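Side-chain contacts in UDP-N-acetylmuramate-alanine ligase MurC (Thermotoga maritima, PDB 1J6U), which catalyses the ATP-dependent joining of L-alanine to UDP-N-acetylmuramate, an early step in building the peptidoglycan of the bacterial cell wall: residues G370-A375 with K401-S406; V383-Y388 with P421-V426. One frame throughout, in Å; residues are numbered along the deposited sequence.

Overall arrangement
Both interactions belong to the C-terminal, Rossmann-like domain of this Mur ligase, whose mixed sheet carries helices on its two faces. Interaction 1 joins two of those helices, 371-376 and 400-409, to each other and is only partly buried; interaction 2 sets strand 381-384 and the residues after it against the short helical turn 423-426 and is buried at its touching side chains. The two lie about 15 Å apart between centres and meet where Ile-403 CG2 packs on Val-384 CG2 at 3.9 Å. Neither has a hydrogen bond across it: the first combines a ring face with small side chains, the second sets the two methyls of a leucine against a threonine hydroxyl, with a valine alongside.

Interaction 1. Residues G370-A375 with K401-S406; sequences GNFAKA and KMIWDS
One face of the Phe-372 ring receives the CD1 methyl of Ile-403, 4.1 Å from CG, so the branch meets the ring near its root. The phenyl group also meets the ring of Phe-357, the two planes inclined at about 30°, while Pro-334 and Ile-337 of helix 334-347 adjoin the side chain. This is helix-to-helix packing in the C-terminal domain, a Rossmann-like α/β fold: helices 371-376 and 400-409 stand before and after strand 381-384 in the chain and touch through one flank each. The two side chains cross obliquely, and a second point of support comes from Ile-403 CG2, 4.1 Å from Phe-372 CB. CG2 is anti to the backbone N of Ile-403, whereas CG1 is anti to the carbonyl carbon (chi1 -66°), which sends CD1 out along the other branch to the ring.

Further along, the helices come closer, with the CA atoms of Ala-373 and Ser-406 5.5 Å apart. Ala-373 CB faces Ser-406 CB at 3.3 Å, tighter than ordinary van der Waals contact, and the same methyl lies 3.6 Å from Ser-406 C; it also touches Leu-410. The hydroxyl is turned back on its own helix, where it donates to the carbonyl oxygen of Met-402, a selenomethionine. A valine in place of Ser-406 has no hydroxyl, and would probably leave the Met-402 oxygen with the backbone N-H alone of its two donors and disturb the close fit against Ala-373. The Met-402 oxygen has two donors, Ser-406 N at 2.9 Å and Ser-406 OG at 2.8 Å. They arrive from opposite faces of the carbonyl plane, with OG tilted 29° out of it.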
ATOM      1  N   GLY A 370     -21.232 -11.748  -5.589  1.00 82.91           N
ATOM      2  CA  GLY A 370     -21.234 -13.205  -5.545  1.00 92.32           C
ATOM      3  C   GLY A 370     -20.237 -13.845  -4.571  1.00 94.16           C
ATOM      4  O   GLY A 370     -20.623 -14.479  -3.564  1.00 87.91           O
ATOM      5  N   ASN A 371     -18.946 -13.723  -4.869  1.00 86.79           N
ATOM      6  CA  ASN A 371     -17.958 -14.285  -3.961  1.00 80.38           C
ATOM      7  C   ASN A 371     -17.858 -13.366  -2.755  1.00 69.82           C
ATOM      8  O   ASN A 371     -17.424 -13.775  -1.688  1.00 64.37           O
ATOM      9  CB  ASN A 371     -16.585 -14.391  -4.625  1.00 86.68           C
ATOM     10  CG  ASN A 371     -16.503 -15.527  -5.618  1.00 92.65           C
ATOM     11  OD1 ASN A 371     -16.908 -16.661  -5.325  1.00 93.86           O
ATOM     12  ND2 ASN A 371     -15.963 -15.237  -6.800  1.00 93.90           N
ATOM     13  N   PHE A 372     -18.263 -12.114  -2.948  1.00 63.23           N
ATOM     14  CA  PHE A 372     -18.218 -11.125  -1.898  1.00 56.86           C
ATOM     15  C   PHE A 372     -19.065 -11.528  -0.716  1.00 56.01           C
ATOM     16  O   PHE A 372     -18.631 -11.429   0.428  1.00 56.30           O
ATOM     17  CB  PHE A 372     -18.664  -9.773  -2.431  1.00 47.92           C
ATOM     18  CG  PHE A 372     -17.611  -9.075  -3.238  1.00 49.72           C
ATOM     19  CD1 PHE A 372     -17.649  -9.092  -4.625  1.00 52.22           C
ATOM     20  CD2 PHE A 372     -16.578  -8.386  -2.609  1.00 49.43           C
ATOM     21  CE1 PHE A 372     -16.669  -8.420  -5.374  1.00 51.69           C
ATOM     22  CE2 PHE A 372     -15.588  -7.709  -3.348  1.00 46.90           C
ATOM     23  CZ  PHE A 372     -15.638  -7.726  -4.727  1.00 50.26           C
ATOM     24  N   ALA A 373     -20.264 -12.011  -0.998  1.00 56.06           N
ATOM     25  CA  ALA A 373     -21.177 -12.423   0.061  1.00 62.15           C
ATOM     26  C   ALA A 373     -20.569 -13.552   0.865  1.00 57.17           C
ATOM     27  O   ALA A 373     -20.707 -13.587   2.091  1.00 60.28           O
ATOM     28  CB  ALA A 373     -22.560 -12.859  -0.530  1.00 47.03           C
ATOM     29  N   LYS A 374     -19.906 -14.480   0.182  1.00 57.43           N
ATOM     30  CA  LYS A 374     -19.306 -15.613   0.878  1.00 55.75           C
ATOM     31  C   LYS A 374     -18.107 -15.130   1.696  1.00 58.09           C
ATOM     32  O   LYS A 374     -17.805 -15.686   2.746  1.00 61.78           O
ATOM     33  CB  LYS A 374     -18.888 -16.699  -0.118  1.00 54.32           C
ATOM     34  N   ALA A 375     -17.448 -14.070   1.234  1.00 54.93           N
ATOM     35  CA  ALA A 375     -16.284 -13.531   1.939  1.00 53.89           C
ATOM     36  C   ALA A 375     -16.684 -12.759   3.210  1.00 57.26           C
ATOM     37  O   ALA A 375     -15.964 -12.748   4.206  1.00 60.92           O
ATOM     38  CB  ALA A 375     -15.488 -12.603   1.006  1.00 36.34           C
ATOM     39  N   LYS A 401     -25.905  -3.133  -4.442  1.00 62.65           N
ATOM     40  CA  LYS A 401     -27.104  -3.801  -3.960  1.00 62.71           C
ATOM     41  C   LYS A 401     -27.063  -5.281  -4.320  1.00 59.26           C
ATOM     42  O   LYS A 401     -27.626  -6.115  -3.602  1.00 54.82           O
ATOM     43  CB  LYS A 401     -28.373  -3.131  -4.515  1.00 60.22           C
HETATM   44  N   MSE A 402     -26.386  -5.626  -5.412  1.00 62.55           N
HETATM   45  CA  MSE A 402     -26.283  -7.039  -5.788  1.00 64.78           C
HETATM   46  C   MSE A 402     -25.551  -7.806  -4.691  1.00 62.52           C
HETATM   47  O   MSE A 402     -25.876  -8.957  -4.405  1.00 59.20           O
HETATM   48  CB  MSE A 402     -25.532  -7.193  -7.100  1.00 88.34           C
HETATM   49  CG  MSE A 402     -26.411  -7.102  -8.336  1.00113.81           C
HETATM   50 SE   MSE A 402     -25.359  -6.922  -9.957  1.00136.41          SE
HETATM   51  CE  MSE A 402     -25.877  -5.108 -10.437  1.00132.76           C
ATOM     52  N   ILE A 403     -24.556  -7.170  -4.070  1.00 59.11           N
ATOM     53  CA  ILE A 403     -23.819  -7.822  -2.994  1.00 50.80           C
ATOM     54  C   ILE A 403     -24.766  -7.963  -1.819  1.00 49.59           C
ATOM     55  O   ILE A 403     -24.857  -9.029  -1.195  1.00 46.98           O
ATOM     56  CB  ILE A 403     -22.599  -6.996  -2.567  1.00 57.38           C
ATOM     57  CG1 ILE A 403     -21.589  -6.952  -3.717  1.00 51.33           C
ATOM     58  CG2 ILE A 403     -21.993  -7.590  -1.300  1.00 50.38           C
ATOM     59  CD1 ILE A 403     -20.372  -6.078  -3.473  1.00 46.50           C
ATOM     60  N   TRP A 404     -25.495  -6.884  -1.541  1.00 45.88           N
ATOM     61  CA  TRP A 404     -26.452  -6.910  -0.448  1.00 49.76           C
ATOM     62  C   TRP A 404     -27.367  -8.094  -0.675  1.00 52.46           C
ATOM     63  O   TRP A 404     -27.577  -8.914   0.224  1.00 52.62           O
ATOM     64  CB  TRP A 404     -27.283  -5.630  -0.402  1.00 52.40           C
ATOM     65  CG  TRP A 404     -28.361  -5.712   0.636  1.00 59.07           C
ATOM     66  CD1 TRP A 404     -28.190  -5.736   1.977  1.00 49.65           C
ATOM     67  CD2 TRP A 404     -29.765  -5.864   0.411  1.00 63.16           C
ATOM     68  NE1 TRP A 404     -29.381  -5.897   2.610  1.00 54.95           N
ATOM     69  CE2 TRP A 404     -30.375  -5.977   1.674  1.00 67.77           C
ATOM     70  CE3 TRP A 404     -30.566  -5.918  -0.734  1.00 59.82           C
ATOM     71  CZ2 TRP A 404     -31.764  -6.142   1.834  1.00 70.09           C
ATOM     72  CZ3 TRP A 404     -31.944  -6.087  -0.578  1.00 65.33           C
ATOM     73  CH2 TRP A 404     -32.527  -6.197   0.701  1.00 62.43           C
ATOM     74  N   ASP A 405     -27.894  -8.171  -1.895  1.00 52.46           N
ATOM     75  CA  ASP A 405     -28.785  -9.248  -2.303  1.00 58.69           C
ATOM     76  C   ASP A 405     -28.185 -10.606  -2.002  1.00 55.34           C
ATOM     77  O   ASP A 405     -28.846 -11.456  -1.399  1.00 55.42           O
ATOM     78  CB  ASP A 405     -29.106  -9.155  -3.807  1.00 72.83           C
ATOM     79  CG  ASP A 405     -30.185  -8.103  -4.136  1.00 88.30           C
ATOM     80  OD1 ASP A 405     -31.323  -8.206  -3.612  1.00 89.14           O
ATOM     81  OD2 ASP A 405     -29.897  -7.177  -4.935  1.00 96.10           O
ATOM     82  N   SER A 406     -26.934 -10.805  -2.417  1.00 57.32           N
ATOM     83  CA  SER A 406     -26.232 -12.075  -2.201  1.00 54.51           C
ATOM     84  C   SER A 406     -26.127 -12.402  -0.730  1.00 54.62           C
ATOM     85  O   SER A 406     -26.357 -13.533  -0.321  1.00 54.08           O
ATOM     86  CB  SER A 406     -24.832 -12.008  -2.776  1.00 62.57           C
ATOM     87  OG  SER A 406     -24.871 -11.576  -4.118  1.00 77.98           O
TER

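Interaction 2. Residues V383-Y388 with P421-V426; sequences VVTEVY and PELEKV
Leu-423 presses the end of its side chain against Thr-385, the two meeting tip to tip. Both leucine methyls, CD1 and CD2, lie side by side against Thr-385 OG1, each at 3.5 Å, and CD1 is also 4.0 Å from Thr-385 CG2. The oxygen is thus buried among carbons and has no hydrogen-bonding partner in the model. Next to this tight spot the fit eases: Val-383 CG1 comes no closer to Leu-423 CD1 than 4.1 Å, the two side chains running roughly antiparallel alongside one another. CG1 is anti to the backbone N (chi1 173°), which carries it to the leucine. The contact joins sheet to helix in the Rossmann-like C-terminal domain: strand 381-384 lies between its parallel neighbours 352-357 and 414-416, and Leu-423 also packs on Ile-443 and Ser-446 of helix 443-457. The outer side of the turn is looser. Val-426, exposed, points its CB toward the strand, but its CG1 stays 4.6 Å from Val-383 CG2. At the exposed Lys-425, the side chain folds back along its own segment, NZ reaching Pro-421 O at 3.1 Å from 46° above the carbonyl plane.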
ATOM      1  N   VAL A 383     -22.777  -3.795   6.254  1.00 37.82           N
ATOM      2  CA  VAL A 383     -23.421  -2.649   5.607  1.00 41.68           C
ATOM      3  C   VAL A 383     -22.659  -2.470   4.277  1.00 43.13           C
ATOM      4  O   VAL A 383     -21.462  -2.207   4.293  1.00 42.18           O
ATOM      5  CB  VAL A 383     -23.269  -1.320   6.394  1.00 38.78           C
ATOM      6  CG1 VAL A 383     -23.839  -0.154   5.548  1.00 30.21           C
ATOM      7  CG2 VAL A 383     -24.024  -1.382   7.708  1.00 35.09           C
ATOM      8  N   VAL A 384     -23.325  -2.641   3.135  1.00 47.17           N
ATOM      9  CA  VAL A 384     -22.660  -2.461   1.836  1.00 42.84           C
ATOM     10  C   VAL A 384     -23.104  -1.118   1.270  1.00 43.21           C
ATOM     11  O   VAL A 384     -24.237  -0.738   1.496  1.00 45.20           O
ATOM     12  CB  VAL A 384     -23.111  -3.481   0.805  1.00 42.05           C
ATOM     13  CG1 VAL A 384     -22.270  -3.324  -0.439  1.00 49.76           C
ATOM     14  CG2 VAL A 384     -23.021  -4.876   1.353  1.00 47.35           C
ATOM     15  N   THR A 385     -22.223  -0.403   0.567  1.00 45.57           N
ATOM     16  CA  THR A 385     -22.596   0.858  -0.065  1.00 44.96           C
ATOM     17  C   THR A 385     -22.496   0.615  -1.543  1.00 48.70           C
ATOM     18  O   THR A 385     -22.117  -0.471  -1.987  1.00 45.82           O
ATOM     19  CB  THR A 385     -21.647   2.026   0.131  1.00 50.84           C
ATOM     20  OG1 THR A 385     -20.909   1.886   1.334  1.00 77.26           O
ATOM     21  CG2 THR A 385     -22.466   3.309   0.181  1.00 44.16           C
ATOM     22  N   GLU A 386     -22.824   1.652  -2.302  1.00 44.21           N
ATOM     23  CA  GLU A 386     -22.770   1.577  -3.736  1.00 54.00           C
ATOM     24  C   GLU A 386     -21.292   1.534  -4.120  1.00 53.05           C
ATOM     25  O   GLU A 386     -20.448   1.991  -3.346  1.00 51.40           O
ATOM     26  CB  GLU A 386     -23.443   2.810  -4.352  1.00 63.16           C
ATOM     27  CG  GLU A 386     -23.695   2.587  -5.808  1.00 77.52           C
ATOM     28  CD  GLU A 386     -24.233   1.183  -6.054  1.00 87.67           C
ATOM     29  OE1 GLU A 386     -25.417   0.960  -5.740  1.00 95.15           O
ATOM     30  OE2 GLU A 386     -23.476   0.302  -6.535  1.00 88.61           O
ATOM     31  N   VAL A 387     -20.976   0.988  -5.294  1.00 46.02           N
ATOM     32  CA  VAL A 387     -19.584   0.933  -5.707  1.00 54.42           C
ATOM     33  C   VAL A 387     -18.969   2.312  -5.876  1.00 52.35           C
ATOM     34  O   VAL A 387     -19.645   3.277  -6.213  1.00 51.66           O
ATOM     35  CB  VAL A 387     -19.401   0.207  -7.007  1.00 51.27           C
ATOM     36  CG1 VAL A 387     -20.147  -1.105  -6.961  1.00 53.00           C
ATOM     37  CG2 VAL A 387     -19.849   1.093  -8.130  1.00 64.91           C
ATOM     38  N   TYR A 388     -17.671   2.387  -5.612  1.00 56.19           N
ATOM     39  CA  TYR A 388     -16.937   3.629  -5.752  1.00 68.42           C
ATOM     40  C   TYR A 388     -16.648   3.755  -7.253  1.00 79.04           C
ATOM     41  O   TYR A 388     -15.941   2.906  -7.826  1.00 73.92           O
ATOM     42  CB  TYR A 388     -15.644   3.527  -4.968  1.00 47.19           C
ATOM     43  CG  TYR A 388     -14.773   4.738  -5.097  1.00 49.49           C
ATOM     44  CD1 TYR A 388     -15.080   5.908  -4.410  1.00 38.05           C
ATOM     45  CD2 TYR A 388     -13.623   4.714  -5.905  1.00 49.04           C
ATOM     46  CE1 TYR A 388     -14.264   7.035  -4.516  1.00 46.70           C
ATOM     47  CE2 TYR A 388     -12.799   5.835  -6.023  1.00 39.41           C
ATOM     48  CZ  TYR A 388     -13.128   6.994  -5.327  1.00 51.77           C
ATOM     49  OH  TYR A 388     -12.356   8.124  -5.461  1.00 54.80           O
ATOM     50  N   PRO A 421     -22.562   9.670   2.447  1.00 48.71           N
ATOM     51  CA  PRO A 421     -22.661  10.498   3.673  1.00 46.86           C
ATOM     52  C   PRO A 421     -23.570   9.916   4.758  1.00 48.64           C
ATOM     53  O   PRO A 421     -23.553  10.335   5.910  1.00 48.76           O
ATOM     54  CB  PRO A 421     -23.191  11.823   3.164  1.00 41.42           C
ATOM     55  CG  PRO A 421     -22.895  11.792   1.667  1.00 42.93           C
ATOM     56  CD  PRO A 421     -23.132  10.369   1.290  1.00 49.61           C
ATOM     57  N   GLU A 422     -24.366   8.941   4.372  1.00 45.26           N
ATOM     58  CA  GLU A 422     -25.256   8.306   5.300  1.00 51.25           C
ATOM     59  C   GLU A 422     -24.577   7.242   6.113  1.00 49.19           C
ATOM     60  O   GLU A 422     -24.987   6.985   7.255  1.00 52.11           O
ATOM     61  CB  GLU A 422     -26.457   7.711   4.549  1.00 49.17           C
ATOM     62  CG  GLU A 422     -27.461   8.772   4.202  1.00 43.58           C
ATOM     63  CD  GLU A 422     -28.112   9.396   5.441  1.00 53.83           C
ATOM     64  OE1 GLU A 422     -28.252  10.649   5.496  1.00 47.40           O
ATOM     65  OE2 GLU A 422     -28.494   8.622   6.353  1.00 52.68           O
ATOM     66  N   LEU A 423     -23.554   6.620   5.518  1.00 55.13           N
ATOM     67  CA  LEU A 423     -22.762   5.542   6.133  1.00 47.89           C
ATOM     68  C   LEU A 423     -22.473   5.683   7.657  1.00 51.02           C
ATOM     69  O   LEU A 423     -22.941   4.884   8.473  1.00 54.85           O
ATOM     70  CB  LEU A 423     -21.455   5.404   5.352  1.00 56.08           C
ATOM     71  CG  LEU A 423     -21.093   4.022   4.822  1.00 50.74           C
ATOM     72  CD1 LEU A 423     -22.286   3.404   4.177  1.00 33.79           C
ATOM     73  CD2 LEU A 423     -19.962   4.132   3.815  1.00 59.59           C
ATOM     74  N   GLU A 424     -21.726   6.705   8.053  1.00 44.17           N
ATOM     75  CA  GLU A 424     -21.426   6.871   9.468  1.00 46.67           C
ATOM     76  C   GLU A 424     -22.649   7.016  10.332  1.00 47.39           C
ATOM     77  O   GLU A 424     -22.588   6.733  11.520  1.00 50.43           O
ATOM     78  CB  GLU A 424     -20.620   8.131   9.735  1.00 45.48           C
ATOM     79  CG  GLU A 424     -19.784   8.595   8.609  1.00 71.98           C
ATOM     80  CD  GLU A 424     -20.470   9.631   7.758  1.00 72.52           C
ATOM     81  OE1 GLU A 424     -21.108  10.553   8.355  1.00 66.16           O
ATOM     82  OE2 GLU A 424     -20.334   9.512   6.504  1.00 72.73           O
ATOM     83  N   LYS A 425     -23.736   7.505   9.750  1.00 43.42           N
ATOM     84  CA  LYS A 425     -24.956   7.783  10.507  1.00 47.36           C
ATOM     85  C   LYS A 425     -25.804   6.569  10.820  1.00 36.29           C
ATOM     86  O   LYS A 425     -26.456   6.482  11.844  1.00 43.01           O
ATOM     87  CB  LYS A 425     -25.829   8.793   9.739  1.00 50.51           C
ATOM     88  CG  LYS A 425     -25.086   9.892   9.013  1.00 45.44           C
ATOM     89  CD  LYS A 425     -25.531  11.240   9.543  1.00 55.25           C
ATOM     90  CE  LYS A 425     -24.799  12.400   8.869  1.00 47.13           C
ATOM     91  NZ  LYS A 425     -25.163  12.452   7.433  1.00 58.46           N
ATOM     92  N   VAL A 426     -25.788   5.651   9.889  1.00 37.45           N
ATOM     93  CA  VAL A 426     -26.563   4.442   9.949  1.00 38.24           C
ATOM     94  C   VAL A 426     -26.126   3.466  11.019  1.00 42.74           C
ATOM     95  O   VAL A 426     -26.917   2.650  11.514  1.00 45.59           O
ATOM     96  CB  VAL A 426     -26.466   3.794   8.557  1.00 48.93           C
ATOM     97  CG1 VAL A 426     -26.549   2.316   8.650  1.00 48.65           C
ATOM     98  CG2 VAL A 426     -27.533   4.387   7.643  1.00 42.52           C
TER